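Local atomic coordinates of conserved membrane protein (Chlamydia abortus, PDB entry 6GZU), a protein that combines deubiquitinating and acetyltransferase activities as a secreted CE-clan effector that induces fragmentation of the host Golgi. Residues A[209-214]-A[221-226]; A[16-21]-A[236-241]. All blocks are in the same frame, centred on the assembly; numbering follows the deposited sequence.

Contact 1. Residues A[209-214]-A[221-226]; sequences SLFLDK and YVPPLM
Tyr221 lies against Phe211 and Lys214 where the chain, having left helix 204-217 of the Ulp1-like catalytic domain, passes back along that helix before helix 228-241 begins. No hydrogen bond joins the two segments; the contact is made of rings and methylenes. Tyr221 supplies most of the loop's share of it. Its ring receives Lys214 CB over one face, 3.5 Å from the ring centroid and 15° off the normal, a CH-pi contact. Chi1 (-54°) sets Lys214 CG beside the backbone N, and the bend at chi2 (-100°) carries the chain on across the ring, so that Lys214 CD lies 4.0 Å from Tyr221 OH. Lysine suits this partly exposed place because its methylenes can cover an aromatic ring while the ammonium group is carried onward. The edge of the tyrosine ring meets Phe211, whose CD1 lies in its plane, 3.9 Å from Tyr221 CD2. Tyr221 O in turn lies at the edge of the phenylalanine ring, 3.3 Å from Phe211 CE1. A flat apolar ring suits buried Phe211, which stacks on Phe150 and touches Ile139, linking the loop to the central sheet. Leu210 CD2 approaches the phenol end more loosely, 4.3 Å from Tyr221 OH. Val222 turns its side chain away from the helix, and Pro223 brings the loop back: a rigid, apolar ring fits this buried place, where it touches Ile193, Ile197 and Phe211. Pro223 CD meets the phenylalanine obliquely, 4.0 Å from Phe211 CD1.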
ATOM      1  N   SER A 209      -6.641  -1.603   6.258  1.00 19.47           N
ATOM      2  CA  SER A 209      -5.685  -1.793   7.345  1.00 20.86           C
ATOM      3  C   SER A 209      -5.890  -3.148   8.024  1.00 20.67           C
ATOM      4  O   SER A 209      -4.911  -3.863   8.338  1.00 20.75           O
ATOM      5  CB  SER A 209      -5.809  -0.652   8.361  1.00 21.88           C
ATOM      6  OG  SER A 209      -5.473   0.584   7.752  1.00 22.85           O
ATOM      7  N   LEU A 210      -7.157  -3.509   8.261  1.00 21.04           N
ATOM      8  CA  LEU A 210      -7.482  -4.839   8.790  1.00 22.80           C
ATOM      9  C   LEU A 210      -6.998  -5.919   7.813  1.00 23.27           C
ATOM     10  O   LEU A 210      -6.419  -6.937   8.225  1.00 22.39           O
ATOM     11  CB  LEU A 210      -9.006  -4.968   9.007  1.00 24.37           C
ATOM     12  CG  LEU A 210      -9.675  -6.232   9.558  1.00 27.41           C
ATOM     13  CD1 LEU A 210     -11.107  -5.875  10.028  1.00 28.45           C
ATOM     14  CD2 LEU A 210      -9.764  -7.351   8.508  1.00 28.03           C
ATOM     15  N   PHE A 211      -7.236  -5.726   6.521  1.00 21.06           N
ATOM     16  CA  PHE A 211      -6.788  -6.723   5.557  1.00 21.20           C
ATOM     17  C   PHE A 211      -5.280  -6.942   5.648  1.00 21.29           C
ATOM     18  O   PHE A 211      -4.813  -8.102   5.658  1.00 21.60           O
ATOM     19  CB  PHE A 211      -7.202  -6.367   4.129  1.00 20.24           C
ATOM     20  CG  PHE A 211      -6.675  -7.336   3.120  1.00 19.84           C
ATOM     21  CD1 PHE A 211      -7.233  -8.618   3.031  1.00 21.69           C
ATOM     22  CD2 PHE A 211      -5.571  -6.998   2.358  1.00 19.47           C
ATOM     23  CE1 PHE A 211      -6.727  -9.573   2.153  1.00 21.53           C
ATOM     24  CE2 PHE A 211      -5.046  -7.919   1.441  1.00 20.39           C
ATOM     25  CZ  PHE A 211      -5.644  -9.213   1.337  1.00 19.66           C
ATOM     26  N   LEU A 212      -4.522  -5.858   5.645  1.00 20.87           N
ATOM     27  CA  LEU A 212      -3.067  -6.029   5.650  1.00 21.10           C
ATOM     28  C   LEU A 212      -2.640  -6.748   6.937  1.00 20.23           C
ATOM     29  O   LEU A 212      -1.757  -7.602   6.927  1.00 20.96           O
ATOM     30  CB  LEU A 212      -2.347  -4.688   5.552  1.00 20.06           C
ATOM     31  CG  LEU A 212      -0.810  -4.818   5.514  1.00 20.24           C
ATOM     32  CD1 LEU A 212      -0.359  -5.587   4.262  1.00 21.87           C
ATOM     33  CD2 LEU A 212      -0.234  -3.431   5.509  1.00 20.20           C
ATOM     34  N   ASP A 213      -3.242  -6.372   8.063  1.00 21.42           N
ATOM     35  CA  ASP A 213      -3.015  -7.019   9.353  1.00 23.68           C
ATOM     36  C   ASP A 213      -3.126  -8.544   9.230  1.00 24.57           C
ATOM     37  O   ASP A 213      -2.223  -9.292   9.607  1.00 25.73           O
ATOM     38  CB  ASP A 213      -4.054  -6.481  10.324  1.00 25.26           C
ATOM     39  CG  ASP A 213      -3.602  -6.529  11.724  1.00 27.94           C
ATOM     40  OD1 ASP A 213      -3.298  -7.634  12.215  1.00 31.52           O
ATOM     41  OD2 ASP A 213      -3.569  -5.460  12.361  1.00 27.60           O
ATOM     42  N   LYS A 214      -4.224  -9.006   8.650  1.00 22.85           N
ATOM     43  CA  LYS A 214      -4.446 -10.427   8.508  1.00 23.89           C
ATOM     44  C   LYS A 214      -3.595 -11.062   7.429  1.00 23.50           C
ATOM     45  O   LYS A 214      -3.148 -12.189   7.590  1.00 24.60           O
ATOM     46  CB  LYS A 214      -5.920 -10.643   8.191  1.00 26.06           C
ATOM     47  CG  LYS A 214      -6.854  -9.994   9.188  1.00 31.48           C
ATOM     48  CD  LYS A 214      -7.359 -10.986  10.146  1.00 35.95           C
ATOM     49  CE  LYS A 214      -8.340 -10.302  11.076  1.00 38.76           C
ATOM     50  NZ  LYS A 214      -8.516 -10.993  12.368  1.00 42.78           N
ATOM     51  N   TYR A 221      -5.219 -15.065   3.220  1.00 27.62           N
ATOM     52  CA  TYR A 221      -6.402 -14.503   3.875  1.00 25.12           C
ATOM     53  C   TYR A 221      -7.318 -13.720   2.924  1.00 27.23           C
ATOM     54  O   TYR A 221      -6.853 -12.867   2.168  1.00 29.73           O
ATOM     55  CB  TYR A 221      -5.986 -13.520   4.960  1.00 24.89           C
ATOM     56  CG  TYR A 221      -7.185 -12.939   5.668  1.00 25.21           C
ATOM     57  CD1 TYR A 221      -7.891 -13.697   6.587  1.00 26.34           C
ATOM     58  CD2 TYR A 221      -7.623 -11.653   5.397  1.00 26.73           C
ATOM     59  CE1 TYR A 221      -8.973 -13.181   7.272  1.00 27.00           C
ATOM     60  CE2 TYR A 221      -8.739 -11.115   6.064  1.00 26.05           C
ATOM     61  CZ  TYR A 221      -9.416 -11.910   7.001  1.00 27.53           C
ATOM     62  OH  TYR A 221     -10.523 -11.463   7.694  1.00 29.95           O
ATOM     63  N   VAL A 222      -8.618 -13.963   3.003  1.00 28.11           N
ATOM     64  CA  VAL A 222      -9.599 -13.113   2.311  1.00 30.74           C
ATOM     65  C   VAL A 222     -10.705 -12.881   3.313  1.00 30.50           C
ATOM     66  O   VAL A 222     -11.115 -13.828   3.983  1.00 32.42           O
ATOM     67  CB  VAL A 222     -10.147 -13.817   1.054  1.00 33.87           C
ATOM     68  CG1 VAL A 222     -11.246 -13.020   0.391  1.00 35.31           C
ATOM     69  CG2 VAL A 222      -9.009 -14.070   0.066  1.00 34.71           C
ATOM     70  N   PRO A 223     -11.159 -11.622   3.452  1.00 29.19           N
ATOM     71  CA  PRO A 223     -12.161 -11.321   4.477  1.00 30.97           C
ATOM     72  C   PRO A 223     -13.423 -12.076   4.176  1.00 30.97           C
ATOM     73  O   PRO A 223     -13.722 -12.399   3.002  1.00 30.35           O
ATOM     74  CB  PRO A 223     -12.452  -9.825   4.278  1.00 31.87           C
ATOM     75  CG  PRO A 223     -11.337  -9.305   3.520  1.00 31.38           C
ATOM     76  CD  PRO A 223     -10.748 -10.421   2.717  1.00 30.39           C
ATOM     77  N   PRO A 224     -14.176 -12.356   5.219  1.00 33.89           N
ATOM     78  CA  PRO A 224     -15.387 -13.124   5.005  1.00 36.56           C
ATOM     79  C   PRO A 224     -16.525 -12.281   4.436  1.00 37.40           C
ATOM     80  O   PRO A 224     -16.571 -11.066   4.643  1.00 39.26           O
ATOM     81  CB  PRO A 224     -15.722 -13.611   6.413  1.00 38.13           C
ATOM     82  CG  PRO A 224     -15.210 -12.524   7.296  1.00 38.00           C
ATOM     83  CD  PRO A 224     -13.908 -12.117   6.646  1.00 36.18           C
ATOM     84  N   LEU A 225     -17.427 -12.946   3.720  1.00 37.31           N
ATOM     85  CA  LEU A 225     -18.654 -12.340   3.261  1.00 37.24           C
ATOM     86  C   LEU A 225     -19.579 -12.337   4.471  1.00 35.43           C
ATOM     87  O   LEU A 225     -19.817 -13.385   5.086  1.00 33.07           O
ATOM     88  CB  LEU A 225     -19.242 -13.204   2.154  1.00 41.71           C
ATOM     89  CG  LEU A 225     -20.332 -12.622   1.262  1.00 44.76           C
ATOM     90  CD1 LEU A 225     -20.274 -11.097   1.220  1.00 45.99           C
ATOM     91  CD2 LEU A 225     -20.136 -13.191  -0.121  1.00 46.12           C
ATOM     92  N   MET A 226     -20.082 -11.159   4.824  1.00 35.55           N
ATOM     93  CA  MET A 226     -20.843 -10.995   6.056  1.00 37.31           C
ATOM     94  C   MET A 226     -22.086 -10.195   5.804  1.00 38.29           C
ATOM     95  O   MET A 226     -22.144  -9.447   4.839  1.00 39.08           O
ATOM     96  CB  MET A 226     -19.989 -10.259   7.088  1.00 38.26           C
ATOM     97  CG  MET A 226     -18.862 -11.102   7.653  1.00 40.33           C
ATOM     98  SD  MET A 226     -17.814 -10.120   8.709  1.00 42.43           S
ATOM     99  CE  MET A 226     -17.076  -9.032   7.486  1.00 43.17           C
TER

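Contact 2. Residues A[16-21]-A[236-241]; sequences SSWDHL and QEFLET
The backbone of residues 16-19 runs as an extended N-terminal lead into helix 20-33, while 236-241 belongs to helix 228-241; the two are joined by side chains alone, in a small apolar contact of this Ulp1-like protease fold. Trp18 bridges the gap. With CG anti to its carbonyl carbon (chi1 -84°), its indole reaches across and meets the helix mainly through the six-membered ring. Tryptophan suits the place because one long, flat group can span from a loop to Leu239 and Phe238 while also resting on Ile206 and Ser209 of helix 204-217. Leu239 CD2 comes in obliquely, 3.5 Å from Trp18 CZ2, and the same methyl lies 4.0 Å from Trp18 NE1. A branched aliphatic side chain can offer such a methyl to the indole and still touch Phe15. A flat apolar ring suits the buried position of Phe238, which packs on Leu210 and meets His26 edge-to-face; Trp18 CH2 is 4.0 Å from Phe238 CE2, again at an oblique approach. Within the helical segment, Phe238 O is gripped twice by Thr241: by its N at 3.1 Å, and by Thr241 OG1 at 2.8 Å, which lies in the carbonyl plane with a C=O...donor angle of 149°.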
ATOM      1  N   SER A  16     -15.542   6.459  12.689  1.00 49.04           N
ATOM      2  CA  SER A  16     -14.777   7.579  12.156  1.00 48.75           C
ATOM      3  C   SER A  16     -13.817   6.984  11.107  1.00 47.19           C
ATOM      4  O   SER A  16     -13.110   6.019  11.383  1.00 47.64           O
ATOM      5  CB  SER A  16     -14.017   8.283  13.290  1.00 50.59           C
ATOM      6  OG  SER A  16     -14.864   8.492  14.429  1.00 53.09           O
ATOM      7  N   SER A  17     -13.842   7.540   9.895  1.00 45.40           N
ATOM      8  CA  SER A  17     -12.974   7.145   8.790  1.00 43.34           C
ATOM      9  C   SER A  17     -11.515   7.304   9.178  1.00 38.73           C
ATOM     10  O   SER A  17     -11.159   8.019  10.142  1.00 38.83           O
ATOM     11  CB  SER A  17     -13.227   8.078   7.623  1.00 46.35           C
ATOM     12  OG  SER A  17     -13.017   9.398   8.075  1.00 49.72           O
ATOM     13  N   TRP A  18     -10.669   6.645   8.408  1.00 35.02           N
ATOM     14  CA  TRP A  18      -9.230   6.730   8.598  1.00 33.07           C
ATOM     15  C   TRP A  18      -8.677   7.458   7.378  1.00 33.95           C
ATOM     16  O   TRP A  18      -9.010   7.097   6.240  1.00 37.30           O
ATOM     17  CB  TRP A  18      -8.634   5.319   8.716  1.00 30.96           C
ATOM     18  CG  TRP A  18      -8.704   4.735  10.102  1.00 29.93           C
ATOM     19  CD1 TRP A  18      -9.510   5.146  11.126  1.00 29.01           C
ATOM     20  CD2 TRP A  18      -7.932   3.634  10.607  1.00 28.29           C
ATOM     21  NE1 TRP A  18      -9.276   4.363  12.247  1.00 30.58           N
ATOM     22  CE2 TRP A  18      -8.322   3.420  11.944  1.00 28.81           C
ATOM     23  CE3 TRP A  18      -6.962   2.790  10.034  1.00 28.47           C
ATOM     24  CZ2 TRP A  18      -7.762   2.420  12.739  1.00 28.27           C
ATOM     25  CZ3 TRP A  18      -6.399   1.793  10.822  1.00 27.28           C
ATOM     26  CH2 TRP A  18      -6.807   1.612  12.166  1.00 27.66           C
ATOM     27  N   ASP A  19      -7.898   8.511   7.625  1.00 33.31           N
ATOM     28  CA  ASP A  19      -7.264   9.319   6.576  1.00 32.86           C
ATOM     29  C   ASP A  19      -5.850   8.740   6.337  1.00 30.48           C
ATOM     30  O   ASP A  19      -5.480   7.715   6.922  1.00 28.77           O
ATOM     31  CB  ASP A  19      -7.236  10.836   6.961  1.00 36.41           C
ATOM     32  CG  ASP A  19      -6.410  11.144   8.268  1.00 39.68           C
ATOM     33  OD1 ASP A  19      -5.648  10.282   8.756  1.00 38.96           O
ATOM     34  OD2 ASP A  19      -6.504  12.270   8.843  1.00 43.30           O
ATOM     35  N   HIS A  20      -5.068   9.381   5.481  1.00 28.51           N
ATOM     36  CA  HIS A  20      -3.759   8.845   5.163  1.00 27.91           C
ATOM     37  C   HIS A  20      -2.906   8.661   6.425  1.00 27.48           C
ATOM     38  O   HIS A  20      -2.187   7.660   6.551  1.00 27.52           O
ATOM     39  CB  HIS A  20      -3.037   9.752   4.199  1.00 27.94           C
ATOM     40  CG  HIS A  20      -1.766   9.166   3.665  1.00 27.88           C
ATOM     41  ND1 HIS A  20      -0.613   9.901   3.530  1.00 32.52           N
ATOM     42  CD2 HIS A  20      -1.488   7.931   3.170  1.00 28.01           C
ATOM     43  CE1 HIS A  20       0.332   9.144   2.994  1.00 32.81           C
ATOM     44  NE2 HIS A  20      -0.169   7.937   2.785  1.00 31.31           N
ATOM     45  N   LEU A  21      -2.947   9.613   7.353  1.00 28.82           N
ATOM     46  CA  LEU A  21      -2.099   9.508   8.557  1.00 31.04           C
ATOM     47  C   LEU A  21      -2.497   8.330   9.461  1.00 28.58           C
ATOM     48  O   LEU A  21      -1.625   7.623   9.991  1.00 26.64           O
ATOM     49  CB  LEU A  21      -2.066  10.837   9.358  1.00 36.56           C
ATOM     50  CG  LEU A  21      -1.393  11.966   8.548  1.00 40.14           C
ATOM     51  CD1 LEU A  21      -1.387  13.309   9.258  1.00 40.35           C
ATOM     52  CD2 LEU A  21       0.026  11.590   8.157  1.00 41.36           C
ATOM     53  N   GLN A 236     -15.535  -3.181  14.265  1.00 32.17           N
ATOM     54  CA  GLN A 236     -15.451  -2.623  15.606  1.00 34.77           C
ATOM     55  C   GLN A 236     -14.500  -3.425  16.475  1.00 35.85           C
ATOM     56  O   GLN A 236     -13.744  -2.860  17.267  1.00 36.41           O
ATOM     57  CB  GLN A 236     -16.820  -2.624  16.271  1.00 37.92           C
ATOM     58  CG  GLN A 236     -16.823  -1.954  17.596  1.00 42.35           C
ATOM     59  CD  GLN A 236     -17.019  -0.459  17.453  1.00 48.29           C
ATOM     60  OE1 GLN A 236     -16.148   0.251  16.945  1.00 50.74           O
ATOM     61  NE2 GLN A 236     -18.197   0.026  17.886  1.00 51.41           N
ATOM     62  N   GLU A 237     -14.558  -4.750  16.346  1.00 37.04           N
ATOM     63  CA  GLU A 237     -13.662  -5.637  17.095  1.00 36.89           C
ATOM     64  C   GLU A 237     -12.200  -5.325  16.762  1.00 33.77           C
ATOM     65  O   GLU A 237     -11.343  -5.318  17.642  1.00 34.91           O
ATOM     66  CB  GLU A 237     -13.942  -7.094  16.728  1.00 41.36           C
ATOM     67  CG  GLU A 237     -13.183  -8.112  17.575  1.00 44.98           C
ATOM     68  CD  GLU A 237     -13.837  -9.490  17.535  1.00 47.08           C
ATOM     69  N   PHE A 238     -11.923  -5.077  15.486  1.00 31.62           N
ATOM     70  CA  PHE A 238     -10.579  -4.698  15.066  1.00 29.29           C
ATOM     71  C   PHE A 238     -10.166  -3.369  15.659  1.00 27.89           C
ATOM     72  O   PHE A 238      -9.070  -3.255  16.231  1.00 29.10           O
ATOM     73  CB  PHE A 238     -10.511  -4.668  13.526  1.00 28.62           C
ATOM     74  CG  PHE A 238      -9.302  -3.974  12.990  1.00 27.73           C
ATOM     75  CD1 PHE A 238      -8.053  -4.601  13.033  1.00 28.96           C
ATOM     76  CD2 PHE A 238      -9.408  -2.711  12.419  1.00 26.09           C
ATOM     77  CE1 PHE A 238      -6.919  -3.986  12.511  1.00 27.87           C
ATOM     78  CE2 PHE A 238      -8.266  -2.060  11.905  1.00 25.57           C
ATOM     79  CZ  PHE A 238      -7.013  -2.717  11.953  1.00 26.04           C
ATOM     80  N   LEU A 239     -11.065  -2.368  15.605  1.00 27.34           N
ATOM     81  CA  LEU A 239     -10.748  -1.077  16.195  1.00 27.47           C
ATOM     82  C   LEU A 239     -10.449  -1.185  17.679  1.00 28.96           C
ATOM     83  O   LEU A 239      -9.576  -0.471  18.202  1.00 30.01           O
ATOM     84  CB  LEU A 239     -11.880  -0.073  15.943  1.00 27.49           C
ATOM     85  CG  LEU A 239     -12.007   0.347  14.471  1.00 28.35           C
ATOM     86  CD1 LEU A 239     -13.249   1.213  14.312  1.00 30.31           C
ATOM     87  CD2 LEU A 239     -10.753   1.089  13.996  1.00 28.96           C
ATOM     88  N   GLU A 240     -11.139  -2.093  18.363  1.00 29.61           N
ATOM     89  CA  GLU A 240     -11.003  -2.155  19.806  1.00 32.14           C
ATOM     90  C   GLU A 240      -9.680  -2.775  20.238  1.00 32.45           C
ATOM     91  O   GLU A 240      -9.323  -2.664  21.413  1.00 34.86           O
ATOM     92  CB  GLU A 240     -12.215  -2.818  20.480  1.00 34.83           C
ATOM     93  CG  GLU A 240     -13.415  -1.884  20.465  1.00 38.46           C
ATOM     94  CD  GLU A 240     -14.728  -2.525  20.892  1.00 43.72           C
ATOM     95  OE1 GLU A 240     -14.775  -3.747  21.172  1.00 46.19           O
ATOM     96  OE2 GLU A 240     -15.734  -1.789  20.948  1.00 45.76           O
ATOM     97  N   THR A 241      -8.933  -3.369  19.297  1.00 31.29           N
ATOM     98  CA  THR A 241      -7.588  -3.900  19.589  1.00 31.35           C
ATOM     99  C   THR A 241      -6.538  -2.785  19.560  1.00 29.78           C
ATOM    100  O   THR A 241      -5.470  -2.876  20.187  1.00 30.72           O
ATOM    101  CB  THR A 241      -7.135  -5.011  18.596  1.00 32.69           C
ATOM    102  OG1 THR A 241      -6.832  -4.445  17.311  1.00 32.77           O
ATOM    103  CG2 THR A 241      -8.202  -6.080  18.420  1.00 33.79           C
TER

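How the contacts relate
Contact 1 is nested in the chain loop that contact 2 closes, and their centres are about 14 Å apart. They meet through helix 204-217, which holds the helical half of contact 1 and runs directly beside the aromatic residues of contact 2. Ser209 OG lies 3.4 Å from Trp18 CZ3, its small side chain allowing the indole close to the helix. Leu210 CD1 is 3.7 Å from Phe238 CB, and Asp213 OD2 is 3.7 Å from Phe238 CE1; that carboxylate also takes a salt bridge from Arg245. Both contacts lie away from the zinc site. Trp18 comes near, without touching, a probable Cys-His-Asp triad of Cys204, His134 and Asp151.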